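Local coordinates for hypothetical protein XCC3642 (Xanthomonas campestris pv. campestris, PDB 2E12) that is of unknown function but adopts a novel variant of the Sm-like fold, which in relatives often binds RNA, and pairs with a second copy of itself, at residues T10-A13 against Q14-T17; L18-W21 against V22-D26. All coordinates share one frame; numbering follows the deposited sequence.

Contact 1: T10-A13 against Q14-T17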
# COMPACT_ATOMS: atom_id res chain seq x y z
N THR A 10 -9.10 -6.45 8.22
CA THR A 10 -10.07 -5.44 7.80
C THR A 10 -9.59 -3.99 7.94
O THR A 10 -10.28 -3.07 7.51
CB THR A 10 -11.39 -5.58 8.59
OG1 THR A 10 -11.16 -5.28 9.97
CG2 THR A 10 -11.94 -6.99 8.47
N GLU A 11 -8.43 -3.80 8.55
CA GLU A 11 -7.90 -2.44 8.76
C GLU A 11 -7.14 -1.96 7.51
O GLU A 11 -6.29 -2.67 6.98
CB GLU A 11 -6.98 -2.43 9.98
CG GLU A 11 -6.71 -1.04 10.55
CD GLU A 11 -7.93 -0.42 11.21
OE1 GLU A 11 -8.61 -1.13 11.99
OE2 GLU A 11 -8.21 0.77 10.96
N GLN A 12 -7.46 -0.75 7.06
CA GLN A 12 -6.85 -0.17 5.87
C GLN A 12 -5.32 -0.16 5.83
O GLN A 12 -4.73 -0.14 4.75
CB GLN A 12 -7.40 1.23 5.62
CG GLN A 12 -8.89 1.22 5.29
CD GLN A 12 -9.25 0.13 4.29
OE1 GLN A 12 -8.88 0.20 3.11
NE2 GLN A 12 -9.95 -0.89 4.76
N ALA A 13 -4.68 -0.17 7.00
CA ALA A 13 -3.23 -0.18 7.05
C ALA A 13 -2.68 -1.54 6.64
O ALA A 13 -1.64 -1.63 5.99
CB ALA A 13 -2.74 0.18 8.44
N GLN A 14 -3.37 -2.61 7.05
CA GLN A 14 -2.96 -3.97 6.73
C GLN A 14 -3.32 -4.31 5.29
O GLN A 14 -2.63 -5.09 4.64
CB GLN A 14 -3.61 -4.99 7.67
CG GLN A 14 -2.95 -5.14 9.03
CD GLN A 14 -2.81 -3.82 9.77
OE1 GLN A 14 -1.94 -3.00 9.45
NE2 GLN A 14 -3.67 -3.60 10.76
N ILE A 15 -4.40 -3.72 4.79
CA ILE A 15 -4.79 -3.97 3.42
C ILE A 15 -3.79 -3.25 2.52
O ILE A 15 -3.42 -3.76 1.45
CB ILE A 15 -6.21 -3.46 3.13
CG1 ILE A 15 -7.22 -4.19 4.01
CG2 ILE A 15 -6.56 -3.71 1.68
CD1 ILE A 15 -8.64 -3.74 3.79
N ALA A 16 -3.35 -2.07 2.95
CA ALA A 16 -2.37 -1.30 2.19
C ALA A 16 -1.06 -2.09 2.09
O ALA A 16 -0.42 -2.11 1.04
CB ALA A 16 -2.11 0.06 2.86
N THR A 17 -0.68 -2.73 3.18
CA THR A 17 0.54 -3.54 3.20
C THR A 17 0.35 -4.74 2.27
O THR A 17 1.18 -4.98 1.39
CB THR A 17 0.85 -4.06 4.63
OG1 THR A 17 -0.25 -4.83 5.12
CG2 THR A 17 1.06 -2.89 5.58

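Contact 2: L18-W21 against V22-D26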
# COMPACT_ATOMS: atom_id res chain seq x y z
N LEU A 18 -0.75 -5.47 2.43
CA LEU A 18 -1.04 -6.63 1.60
C LEU A 18 -1.00 -6.32 0.10
O LEU A 18 -0.53 -7.13 -0.69
CB LEU A 18 -2.40 -7.22 1.96
CG LEU A 18 -2.51 -7.94 3.31
CD1 LEU A 18 -3.96 -8.26 3.63
CD2 LEU A 18 -1.68 -9.21 3.27
N GLU A 19 -1.49 -5.14 -0.28
CA GLU A 19 -1.51 -4.76 -1.69
C GLU A 19 -0.14 -4.39 -2.25
O GLU A 19 0.15 -4.67 -3.41
CB GLU A 19 -2.51 -3.61 -1.91
CG GLU A 19 -3.97 -4.06 -1.77
CD GLU A 19 -4.96 -2.92 -1.84
OE1 GLU A 19 -4.85 -1.97 -1.03
OE2 GLU A 19 -5.86 -2.96 -2.71
N HIS A 20 0.69 -3.75 -1.43
CA HIS A 20 2.03 -3.37 -1.88
C HIS A 20 2.88 -4.61 -2.17
O HIS A 20 3.69 -4.60 -3.09
CB HIS A 20 2.73 -2.51 -0.81
CG HIS A 20 4.10 -2.06 -1.20
ND1 HIS A 20 4.33 -1.24 -2.29
CD2 HIS A 20 5.31 -2.31 -0.66
CE1 HIS A 20 5.63 -1.02 -2.40
NE2 HIS A 20 6.25 -1.66 -1.42
N TRP A 21 2.68 -5.68 -1.40
CA TRP A 21 3.42 -6.93 -1.59
C TRP A 21 3.16 -7.54 -2.95
O TRP A 21 4.06 -8.10 -3.58
CB TRP A 21 3.05 -7.95 -0.50
CG TRP A 21 3.57 -7.63 0.88
CD1 TRP A 21 3.05 -8.09 2.07
CD2 TRP A 21 4.70 -6.82 1.23
NE1 TRP A 21 3.79 -7.61 3.12
CE2 TRP A 21 4.80 -6.83 2.63
CE3 TRP A 21 5.63 -6.08 0.48
CZ2 TRP A 21 5.81 -6.13 3.31
CZ3 TRP A 21 6.63 -5.39 1.15
CH2 TRP A 21 6.70 -5.41 2.56
N VAL A 22 1.91 -7.46 -3.40
CA VAL A 22 1.55 -8.00 -4.71
C VAL A 22 2.35 -7.27 -5.79
O VAL A 22 2.90 -7.89 -6.69
CB VAL A 22 0.03 -7.84 -4.97
CG1 VAL A 22 -0.34 -8.39 -6.35
CG2 VAL A 22 -0.75 -8.58 -3.88
N LYS A 23 2.42 -5.95 -5.67
CA LYS A 23 3.16 -5.11 -6.60
C LYS A 23 4.62 -5.53 -6.70
O LYS A 23 5.27 -5.35 -7.73
CB LYS A 23 3.08 -3.64 -6.15
CG LYS A 23 1.73 -2.98 -6.37
CD LYS A 23 1.54 -2.59 -7.83
CE LYS A 23 2.75 -1.81 -8.32
NZ LYS A 23 3.16 -0.77 -7.34
N LEU A 24 5.15 -6.08 -5.61
CA LEU A 24 6.53 -6.51 -5.57
C LEU A 24 6.69 -8.01 -5.83
O LEU A 24 7.80 -8.53 -5.86
CB LEU A 24 7.15 -6.15 -4.22
CG LEU A 24 7.07 -4.67 -3.84
CD1 LEU A 24 7.67 -4.48 -2.45
CD2 LEU A 24 7.80 -3.82 -4.87
N LEU A 25 5.57 -8.71 -6.02
CA LEU A 25 5.62 -10.15 -6.26
C LEU A 25 4.97 -10.52 -7.59
O LEU A 25 4.09 -11.39 -7.63
CB LEU A 25 4.92 -10.91 -5.13
CG LEU A 25 5.60 -10.95 -3.76
CD1 LEU A 25 4.64 -11.46 -2.70
CD2 LEU A 25 6.83 -11.82 -3.84
N ASP A 26 5.40 -9.88 -8.66
CA ASP A 26 4.82 -10.17 -9.96
C ASP A 26 5.10 -11.61 -10.40
O ASP A 26 6.12 -12.21 -10.04
CB ASP A 26 5.33 -9.18 -11.01
CG ASP A 26 4.54 -9.24 -12.29
OD1 ASP A 26 5.02 -8.71 -13.32
OD2 ASP A 26 3.41 -9.81 -12.29

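Contact 1: T10-A13 against Q14-T17
The carbonyl oxygen of Glu11 takes the amide of Ile15 at 3.1 Å between Glu11 O and Ile15 N, a bond that lies in the carbonyl plane with a C=O...N angle of 158°. This is the opening turn of helix 12-23, the N-terminal helix of this Sm-like protein, and Glu11 occupies its N-cap position. The same oxygen is also approached by the amide of Gln14, but that bond is weak and strongly bent. The next two i to i+4 bonds, Ala16 N to Gln12 O at 3.0 Å and Thr17 N to Ala13 O at 3.2 Å, have the donor raised above the carbonyl plane.

Side chains fill in around this backbone frame. Gln12 and Ile15 run side by side in the same direction; the bend of Gln12 at chi2 (-45°) carries its amide toward Ile15, with Gln12 NE2 3.3 Å from the methyl Ile15 CD1. Its OE1 reaches across to His20 of the second subunit in a weak hydrogen bond, and Ala16 packs on that same histidine. Gln14 is also folded at chi2, and its amide spans two neighbours: NE2 lies 3.6 Å from Glu11 CB, while OE1 comes within 3.4 Å of Ala13 CB. At the far end of the turn the methyl Thr17 CG2 rests 3.0 Å from Ala13 O.

Contact 2: L18-W21 against V22-D26
From Leu18 to Lys23 the backbone stays helical, then relaxes: Glu19 O receives weak bonds from both Val22 N and Lys23 N, while Leu24 N is shared, also weakly, between His20 O and Trp21 O at 3.3 and 3.1 Å. This is the C-terminal end of helix 12-23 in the Sm-like fold.

Leu24 touches two aromatic rings, the face of one and the edge of the other. Its CG stands over one face of the His20 imidazole in a CH-pi contact, 4.2 Å from the ring centroid and 22° off the normal, and its CD1 approaches His20 NE2 to 3.3 Å. With CG anti to the backbone N (chi1 -179°), the His20 side chain stands out from the helix, its ring leaning slightly toward the C-terminal end. The same methyl, Leu24 CD1, meets the indole edge in its plane, 3.9 Å from Trp21 CZ3. Val22 CG2 lies 3.5 Å from Leu18 O and Leu25 CG 3.2 Å from Trp21 O, each against a backbone oxygen one turn back.

Trp21 and Leu25 continue onto Val89 of strand 86-91, and Val22 onto Ile51 of strand 44-55. Of the second subunit, Gln12 OE1 and Glu19 OE2 bond to His20 NE2 and ND1, and Lys23 forms a salt bridge with Glu19. The helix end is thus amphipathic, and acceptors at both ring nitrogens, one a carboxylate, would be consistent with a protonated imidazole.

Both contacts belong to helix 12-23 and follow one another along it, their centres about 13 Å apart. Contact 1 is the surface one, at the helix start and about 14 Å from the centre of the chain; contact 2, about 9 Å from that centre, is partly buried against strands 44-55 and 86-91. Their chemistry follows this placing: firmer backbone bonds and folded amide side chains in 10-17, aromatic and aliphatic packing over mostly weak backbone bonds in 18-26. Both also face the second subunit, contact 1 through an amide and a small apolar group, contact 2 through ionic as well as ring contacts.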